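Aminopentol aminotransferase (PDB 6HBS) transfers the amino group of aminopentol, the hydrolysed form of fumonisin B1, to pyruvate with the help of pyridoxal 5'-phosphate, giving 2-keto-HFB1 and L-alanine. Local coordinates at residues I56-A61 / D387-T392; A121-M126 / S149-P154; C259-Y264 / A296-T301. One frame throughout, in Å; residues are numbered along the deposited sequence. Where two conformers were deposited one is given.

Interaction 1 brings together strand 54-57 and helix 386-405; interactions 2 and 3 are nested in the long loop it closes and follow one another in series. Interaction 2 joins helix 118-133 to a loop beyond strand 137-141, and interaction 3 sets the turn between strands 253-256 and 267-271 against helix 292-307; all three of these strands belong to one seven-stranded sheet. The centre of interaction 1 lies about 32 Å from that of interaction 2 and about 21 Å from that of interaction 3. The centres of interactions 2 and 3 are about 23 Å apart. These two thus pack about the sheet beside the cofactor, interaction 1 on a separate small sheet, and all reach the second subunit.

Interaction 1 (I56-A61 / D387-T392); sequences IDYMCA and DDVTET
Ile56 and Tyr58 meet Asp388 and Thr392 in a buried strand-to-helix contact, built on one hydroxyl-to-hydroxyl bond with the end of Ile56 beside it, where the end of strand 54-57 and the residues just after it face the first turns of helix 386-405. The side chains of Tyr58 and Thr392 approach from opposite directions, and Tyr58 OH donates to Thr392 OG1 at 2.6 Å, the acceptor lying at the edge of the phenol ring near its plane. Thr392 OG1 in turn donates to Asp388 O (2.7 Å), one turn back in its own helix, and so accepts on one side and donates on the other. That carbonyl also takes the backbone N of Thr392, from the opposite face of its plane. In Thr392 the methyl CG2 stands anti to the backbone N (chi1 -66° for OG1), which lays it 3.7 Å from Tyr58 CE2. A valine in its place would probably leave Tyr58 OH without its acceptor. Strand 54-57 belongs to a four-stranded mixed sheet with 39-43, 46-49 and 370-371, so the contact ties an early part of the chain to its last long helix, consistent with the small domain of a fold type I aminotransferase. Ile56 sends CD1 to 3.6 Å from Asp388 O and equally near Thr392 OG1; an apolar methyl suits this place because both oxygens are already bonded. The carboxylate of Asp388 turns to a salt bridge with Arg46 of strand 46-49. Beyond the strand, Asp57 OD1 accepts Met59 N at 3.0 Å, an Asx turn; a little further on, Ala61 N bonds Thr89 OG1 of the second subunit.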
loop_
_atom_site.group_PDB
_atom_site.type_symbol
_atom_site.label_atom_id
_atom_site.label_comp_id
_atom_site.label_asym_id
_atom_site.label_seq_id
_atom_site.Cartn_x
_atom_site.Cartn_y
_atom_site.Cartn_z
ATOM N N ILE A 56 22.654 -16.402 5.785
ATOM C CA ILE A 56 23.031 -15.020 5.935
ATOM C C ILE A 56 22.434 -14.277 4.731
ATOM O O ILE A 56 22.703 -14.630 3.577
ATOM C CB ILE A 56 24.557 -14.852 6.037
ATOM C CG1 ILE A 56 25.139 -15.669 7.196
ATOM C CG2 ILE A 56 24.888 -13.383 6.184
ATOM C CD1 ILE A 56 26.662 -15.782 7.164
ATOM N N ASP A 57 21.627 -13.246 5.018
ATOM C CA ASP A 57 20.710 -12.694 4.026
ATOM C C ASP A 57 21.280 -11.411 3.396
ATOM O O ASP A 57 21.264 -10.381 4.025
ATOM C CB ASP A 57 19.350 -12.465 4.683
ATOM C CG ASP A 57 18.359 -11.705 3.819
ATOM O OD1 ASP A 57 18.408 -11.866 2.585
ATOM O OD2 ASP A 57 17.618 -10.889 4.400
ATOM N N TYR A 58 21.729 -11.473 2.132
ATOM C CA TYR A 58 22.245 -10.278 1.449
ATOM C C TYR A 58 21.148 -9.602 0.614
ATOM O O TYR A 58 21.438 -8.658 -0.101
ATOM C CB TYR A 58 23.532 -10.584 0.657
ATOM C CG TYR A 58 24.681 -10.844 1.592
ATOM C CD1 TYR A 58 25.351 -9.790 2.183
ATOM C CD2 TYR A 58 24.991 -12.120 2.005
ATOM C CE1 TYR A 58 26.371 -10.004 3.104
ATOM C CE2 TYR A 58 25.984 -12.357 2.948
ATOM C CZ TYR A 58 26.705 -11.295 3.470
ATOM O OH TYR A 58 27.680 -11.484 4.405
ATOM N N MET A 59 19.888 -10.026 0.759
ATOM C CA MET A 59 18.771 -9.255 0.170
ATOM C C MET A 59 18.197 -8.251 1.170
ATOM O O MET A 59 17.581 -7.273 0.775
ATOM C CB MET A 59 17.632 -10.153 -0.297
ATOM C CG MET A 59 17.989 -11.116 -1.364
ATOM S SD MET A 59 19.170 -10.476 -2.545
ATOM C CE MET A 59 18.309 -9.146 -3.355
ATOM N N CYS A 60 18.405 -8.479 2.463
ATOM C CA CYS A 60 17.769 -7.643 3.520
ATOM C C CYS A 60 16.282 -7.418 3.162
ATOM O O CYS A 60 15.763 -6.303 3.190
ATOM C CB CYS A 60 18.428 -6.288 3.686
ATOM S SG CYS A 60 20.153 -6.341 4.229
ATOM N N ALA A 61 15.607 -8.509 2.833
ATOM C CA ALA A 61 14.162 -8.500 2.546
ATOM C C ALA A 61 13.856 -7.604 1.327
ATOM O O ALA A 61 12.754 -7.085 1.207
ATOM C CB ALA A 61 13.434 -8.047 3.799
ATOM N N ASP A 387 31.967 -11.549 11.764
ATOM C CA ASP A 387 31.862 -13.015 11.667
ATOM C C ASP A 387 30.938 -13.422 10.518
ATOM O O ASP A 387 31.184 -14.455 9.841
ATOM C CB ASP A 387 31.323 -13.700 12.926
ATOM C CG ASP A 387 31.581 -15.212 12.899
ATOM O OD1 ASP A 387 30.740 -15.982 12.351
ATOM O OD2 ASP A 387 32.659 -15.618 13.371
ATOM N N ASP A 388 29.832 -12.677 10.327
ATOM C CA ASP A 388 28.969 -12.995 9.190
ATOM C C ASP A 388 29.762 -12.913 7.880
ATOM O O ASP A 388 29.622 -13.752 7.033
ATOM C CB ASP A 388 27.768 -12.051 9.111
ATOM C CG ASP A 388 26.794 -12.239 10.252
ATOM O OD1 ASP A 388 26.769 -13.339 10.822
ATOM O OD2 ASP A 388 26.109 -11.263 10.589
ATOM N N VAL A 389 30.531 -11.836 7.698
ATOM C CA VAL A 389 31.314 -11.638 6.463
ATOM C C VAL A 389 32.388 -12.742 6.346
ATOM O O VAL A 389 32.575 -13.319 5.277
ATOM C CB VAL A 389 31.901 -10.217 6.385
ATOM C CG1 VAL A 389 32.746 -10.041 5.125
ATOM C CG2 VAL A 389 30.804 -9.154 6.423
ATOM N N THR A 390 33.021 -13.123 7.463
ATOM C CA THR A 390 34.011 -14.187 7.407
ATOM C C THR A 390 33.360 -15.477 6.939
ATOM O O THR A 390 33.894 -16.140 6.035
ATOM C CB THR A 390 34.714 -14.399 8.754
ATOM O OG1 THR A 390 35.348 -13.174 9.087
ATOM C CG2 THR A 390 35.769 -15.472 8.705
ATOM N N GLU A 391 32.213 -15.828 7.533
ATOM C CA GLU A 391 31.518 -17.065 7.189
ATOM C C GLU A 391 30.955 -16.981 5.762
ATOM O O GLU A 391 30.884 -17.996 5.048
ATOM C CB GLU A 391 30.410 -17.375 8.208
ATOM C CG GLU A 391 30.929 -18.052 9.468
ATOM C CD GLU A 391 31.813 -19.272 9.215
ATOM O OE1 GLU A 391 31.329 -20.249 8.608
ATOM O OE2 GLU A 391 33.008 -19.209 9.563
ATOM N N THR A 392 30.553 -15.778 5.337
ATOM C CA THR A 392 30.068 -15.619 3.969
ATOM C C THR A 392 31.173 -16.048 2.986
ATOM O O THR A 392 30.946 -16.768 2.019
ATOM C CB THR A 392 29.604 -14.178 3.757
ATOM O OG1 THR A 392 28.466 -13.973 4.606
ATOM C CG2 THR A 392 29.283 -13.899 2.316
#

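Interaction 2 (A121-M126 / S149-P154); sequences ATSTAM and SPWNTP
The indole of Trp151 is wedged between Met126 and Asn152, and its N-H points at Ser123 of helix 118-133. This is the tight half of the contact. Met126 SD stands over the five-membered ring, 3.4 Å from Trp151 CD2, a Met-aromatic contact; the bend at chi3 (83°) brings the methyl over the same ring, with CE 3.6 Å from Trp151 CD1 in a CH-pi contact. Over the opposite face, toward the rim, lies Asn152 ND2. Phe193 adds an edge-to-face meeting with the indole, and Pro150 of the second subunit packs on Met126. A long, flexible thioether suits this place because it can lie flat along a broad ring. In the ring plane, Trp151 NE1 gives a nearly straight bond (164°) to Ser123 OG at 2.9 Å in the conformer described, Ser123 having been modelled in two.

The other half is looser and partly open to solvent. Here a water links four side chains of the two segments: it donates to Thr122 OG1 at 3.0 Å, accepts from Asn152 ND2, and shares bonds of undecided direction with Ser149 OG (2.7 Å) and, in the same conformer, with Ser123 OG. Short polar side chains suit this side, each bringing one hydroxyl or amide to the water. Thr122 OG1 also bonds His146 O, and its side chain comes to about 4 Å from the bound pyridoxal phosphate, next to a pocket that includes His146. Sulfur on a ring, indole N-H to hydroxyl, and shared water are all neutral pairings, so dispersion and hydrogen bonds, not charge pairs, join the two segments.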
loop_
_atom_site.group_PDB
_atom_site.type_symbol
_atom_site.label_atom_id
_atom_site.label_comp_id
_atom_site.label_asym_id
_atom_site.label_seq_id
_atom_site.Cartn_x
_atom_site.Cartn_y
_atom_site.Cartn_z
ATOM N N ALA A 121 4.082 6.620 -3.282
ATOM C CA ALA A 121 4.841 7.867 -3.190
ATOM C C ALA A 121 5.239 8.345 -4.594
ATOM O O ALA A 121 5.160 9.503 -4.881
ATOM C CB ALA A 121 6.045 7.726 -2.295
ATOM N N THR A 122 5.660 7.436 -5.473
ATOM C CA THR A 122 6.094 7.880 -6.815
ATOM C C THR A 122 4.894 8.336 -7.651
ATOM O O THR A 122 4.999 9.319 -8.389
ATOM C CB THR A 122 6.932 6.813 -7.520
ATOM O OG1 THR A 122 6.144 5.631 -7.699
ATOM C CG2 THR A 122 8.218 6.511 -6.781
ATOM N N SER A 123 3.762 7.635 -7.529
ATOM C CA SER A 123 2.531 7.984 -8.214
ATOM C C SER A 123 2.005 9.336 -7.723
ATOM O O SER A 123 1.580 10.160 -8.529
ATOM C CB SER A 123 1.507 6.911 -8.052
ATOM O OG SER A 123 1.802 5.824 -8.905
ATOM N N THR A 124 2.078 9.558 -6.396
ATOM C CA THR A 124 1.693 10.820 -5.791
ATOM C C THR A 124 2.584 11.944 -6.343
ATOM O O THR A 124 2.069 13.031 -6.684
ATOM C CB THR A 124 1.698 10.777 -4.256
ATOM O OG1 THR A 124 0.808 9.746 -3.800
ATOM C CG2 THR A 124 1.259 12.098 -3.663
ATOM N N ALA A 125 3.905 11.699 -6.431
ATOM C CA ALA A 125 4.835 12.699 -6.959
ATOM C C ALA A 125 4.462 13.070 -8.404
ATOM O O ALA A 125 4.494 14.250 -8.781
ATOM C CB ALA A 125 6.259 12.188 -6.862
ATOM N N MET A 126 4.088 12.066 -9.195
ATOM C CA MET A 126 3.731 12.242 -10.636
ATOM C C MET A 126 2.500 13.160 -10.755
ATOM O O MET A 126 2.520 14.150 -11.504
ATOM C CB MET A 126 3.446 10.894 -11.284
ATOM C CG MET A 126 2.851 10.995 -12.669
ATOM S SD MET A 126 2.536 9.378 -13.325
ATOM C CE MET A 126 0.951 9.029 -12.565
ATOM N N SER A 149 2.881 0.380 -10.999
ATOM C CA SER A 149 1.611 1.008 -11.422
ATOM C C SER A 149 1.466 0.933 -12.953
ATOM O O SER A 149 2.432 0.710 -13.688
ATOM C CB SER A 149 1.515 2.450 -10.916
ATOM O OG SER A 149 1.758 2.531 -9.518
ATOM N N PRO A 150 0.254 1.148 -13.527
ATOM C CA PRO A 150 0.118 1.110 -14.983
ATOM C C PRO A 150 1.100 2.063 -15.684
ATOM O O PRO A 150 1.600 1.717 -16.769
ATOM C CB PRO A 150 -1.366 1.469 -15.214
ATOM C CG PRO A 150 -2.050 0.991 -13.925
ATOM C CD PRO A 150 -1.038 1.296 -12.824
ATOM N N TRP A 151 1.415 3.220 -15.085
ATOM C CA TRP A 151 2.299 4.202 -15.773
ATOM C C TRP A 151 3.756 3.740 -15.840
ATOM O O TRP A 151 4.514 4.296 -16.637
ATOM C CB TRP A 151 2.230 5.622 -15.185
ATOM C CG TRP A 151 2.804 5.850 -13.815
ATOM C CD1 TRP A 151 2.173 5.626 -12.620
ATOM C CD2 TRP A 151 4.100 6.392 -13.483
ATOM N NE1 TRP A 151 2.986 5.980 -11.576
ATOM C CE2 TRP A 151 4.165 6.467 -12.068
ATOM C CE3 TRP A 151 5.203 6.842 -14.228
ATOM C CZ2 TRP A 151 5.285 6.955 -11.393
ATOM C CZ3 TRP A 151 6.302 7.348 -13.554
ATOM C CH2 TRP A 151 6.353 7.386 -12.152
ATOM N N ASN A 152 4.173 2.803 -14.982
ATOM C CA ASN A 152 5.618 2.550 -14.870
ATOM C C ASN A 152 5.977 1.061 -14.747
ATOM O O ASN A 152 7.152 0.757 -14.745
ATOM C CB ASN A 152 6.250 3.355 -13.722
ATOM C CG ASN A 152 5.650 3.046 -12.357
ATOM O OD1 ASN A 152 4.837 2.126 -12.221
ATOM N ND2 ASN A 152 6.008 3.839 -11.348
ATOM N N THR A 153 5.013 0.136 -14.671
ATOM C CA THR A 153 5.346 -1.288 -14.478
ATOM C C THR A 153 6.222 -1.762 -15.650
ATOM O O THR A 153 5.957 -1.420 -16.824
ATOM C CB THR A 153 4.085 -2.139 -14.282
ATOM O OG1 THR A 153 4.460 -3.497 -14.052
ATOM C CG2 THR A 153 3.148 -2.115 -15.476
ATOM N N PRO A 154 7.290 -2.553 -15.366
ATOM C CA PRO A 154 8.246 -2.979 -16.398
ATOM C C PRO A 154 7.745 -4.065 -17.358
ATOM O O PRO A 154 8.376 -4.288 -18.389
ATOM C CB PRO A 154 9.423 -3.560 -15.595
ATOM C CG PRO A 154 8.775 -4.058 -14.293
ATOM C CD PRO A 154 7.667 -3.054 -14.021
HETATM O O HOH W 1 4.098 3.871 -9.077
#

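Interaction 3 (C259-Y264 / A296-T301)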
loop_
_atom_site.group_PDB
_atom_site.type_symbol
_atom_site.label_atom_id
_atom_site.label_comp_id
_atom_site.label_asym_id
_atom_site.label_seq_id
_atom_site.Cartn_x
_atom_site.Cartn_y
_atom_site.Cartn_z
ATOM N N CYS A 259 12.785 0.841 4.016
ATOM C CA CYS A 259 13.572 0.532 5.196
ATOM C C CYS A 259 13.480 1.599 6.281
ATOM O O CYS A 259 14.042 1.373 7.339
ATOM C CB CYS A 259 15.037 0.309 4.835
ATOM S SG CYS A 259 15.955 1.837 4.538
ATOM N N PHE A 260 12.719 2.684 6.107
ATOM C CA PHE A 260 12.762 3.747 7.159
ATOM C C PHE A 260 11.910 3.418 8.401
ATOM O O PHE A 260 11.918 4.177 9.368
ATOM C CB PHE A 260 12.511 5.146 6.608
ATOM C CG PHE A 260 11.121 5.504 6.167
ATOM C CD1 PHE A 260 10.137 5.829 7.088
ATOM C CD2 PHE A 260 10.815 5.587 4.820
ATOM C CE1 PHE A 260 8.865 6.173 6.662
ATOM C CE2 PHE A 260 9.545 5.946 4.399
ATOM C CZ PHE A 260 8.573 6.261 5.316
ATOM N N ALA A 261 11.213 2.284 8.399
ATOM C CA ALA A 261 10.633 1.688 9.639
ATOM C C ALA A 261 11.116 0.240 9.806
ATOM O O ALA A 261 10.470 -0.556 10.470
ATOM C CB ALA A 261 9.115 1.792 9.577
ATOM N N ASN A 262 12.302 -0.069 9.248
ATOM C CA ASN A 262 13.016 -1.311 9.421
ATOM C C ASN A 262 12.130 -2.542 9.150
ATOM O O ASN A 262 12.309 -3.586 9.764
ATOM C CB ASN A 262 13.654 -1.435 10.817
ATOM C CG ASN A 262 14.731 -2.495 10.838
ATOM O OD1 ASN A 262 15.532 -2.540 9.902
ATOM N ND2 ASN A 262 14.757 -3.345 11.871
ATOM N N GLY A 263 11.197 -2.446 8.192
ATOM C CA GLY A 263 10.363 -3.598 7.818
ATOM C C GLY A 263 8.874 -3.331 8.013
ATOM O O GLY A 263 8.073 -3.995 7.403
ATOM N N TYR A 264 8.512 -2.403 8.900
ATOM C CA TYR A 264 7.094 -1.970 9.027
ATOM C C TYR A 264 6.664 -1.245 7.741
ATOM O O TYR A 264 7.458 -0.559 7.107
ATOM C CB TYR A 264 6.923 -1.140 10.295
ATOM C CG TYR A 264 6.906 -1.980 11.551
ATOM C CD1 TYR A 264 8.078 -2.370 12.168
ATOM C CD2 TYR A 264 5.713 -2.443 12.090
ATOM C CE1 TYR A 264 8.081 -3.177 13.294
ATOM C CE2 TYR A 264 5.691 -3.222 13.236
ATOM C CZ TYR A 264 6.884 -3.591 13.839
ATOM O OH TYR A 264 6.871 -4.390 14.949
ATOM N N ALA A 296 5.256 4.723 14.528
ATOM C CA ALA A 296 6.067 4.586 15.750
ATOM C C ALA A 296 7.397 3.888 15.429
ATOM O O ALA A 296 8.488 4.292 15.918
ATOM C CB ALA A 296 5.275 3.837 16.816
ATOM N N ALA A 297 7.318 2.817 14.642
ATOM C CA ALA A 297 8.539 2.145 14.169
ATOM C C ALA A 297 9.441 3.102 13.367
ATOM O O ALA A 297 10.670 3.076 13.515
ATOM C CB ALA A 297 8.183 0.935 13.373
ATOM N N ALA A 298 8.843 3.970 12.544
ATOM C CA ALA A 298 9.614 4.861 11.704
ATOM C C ALA A 298 10.303 5.902 12.589
ATOM O O ALA A 298 11.458 6.249 12.351
ATOM C CB ALA A 298 8.721 5.514 10.660
ATOM N N ILE A 299 9.589 6.418 13.604
ATOM C CA ILE A 299 10.189 7.411 14.488
ATOM C C ILE A 299 11.446 6.806 15.127
ATOM O O ILE A 299 12.456 7.481 15.260
ATOM C CB ILE A 299 9.173 7.932 15.523
ATOM C CG1 ILE A 299 8.150 8.850 14.849
ATOM C CG2 ILE A 299 9.841 8.623 16.689
ATOM C CD1 ILE A 299 6.974 9.207 15.754
ATOM N N GLU A 300 11.367 5.566 15.585
ATOM C CA GLU A 300 12.495 4.979 16.292
ATOM C C GLU A 300 13.640 4.620 15.322
ATOM O O GLU A 300 14.796 4.790 15.642
ATOM C CB GLU A 300 12.014 3.767 17.065
ATOM C CG GLU A 300 13.085 3.082 17.886
ATOM C CD GLU A 300 13.674 3.903 19.018
ATOM O OE1 GLU A 300 13.227 5.002 19.242
ATOM O OE2 GLU A 300 14.613 3.424 19.638
ATOM N N THR A 301 13.304 4.069 14.151
ATOM C CA THR A 301 14.272 3.830 13.078
ATOM C C THR A 301 14.978 5.137 12.694
ATOM O O THR A 301 16.206 5.171 12.645
ATOM C CB THR A 301 13.589 3.192 11.868
ATOM O OG1 THR A 301 12.947 1.981 12.263
ATOM C CG2 THR A 301 14.575 2.927 10.757
#
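The Tyr264 ring passes obliquely by the methyl of Ala297, and the turn that precedes it presses so closely on helix 292-307 that Ala261 CA and Ala298 CA are only 3.9 Å apart. Small residues are needed on both sides at such a distance. From its root, Tyr264 CB sits 3.9 Å from Ala297 CB. CG is nearer to the same methyl, and CD1 nearer still at 3.5 Å. CE1 then draws away to 4.1 Å. With CG anti to the carbonyl carbon (chi1 -76°), the ring clears that methyl and the hydroxyl at its tip bonds Glu75 of helix 72-82. The chain here makes two overlapping beta turns just after Lys258, probably the lysine that carries the cofactor, as in relatives: type I from Cys259 to Asn262, then type I' from Ala261 to Tyr264. Asn262 and Gly263 hold the central places of the second, a pair well suited to its left-handed backbone; at Gly263 any CB would be jammed against the preceding carbonyl. Asn262 also bonds Leu67 and Gly68 through its amide. Facing the first turn, Thr301 CB comes to 3.2 Å from Phe260 O, with CG2 equally close, while Ala298 CA makes a CA-H...O contact with that oxygen at 3.4 Å. Phe260 O is buried here without a hydrogen-bond partner. Thr301 OG1 turns instead to Ala297 O of its own helix (2.8 Å), which keeps the hydroxyl satisfied against the apolar CA of Ala261. Ala298 CB meets the edge of the Phe260 ring.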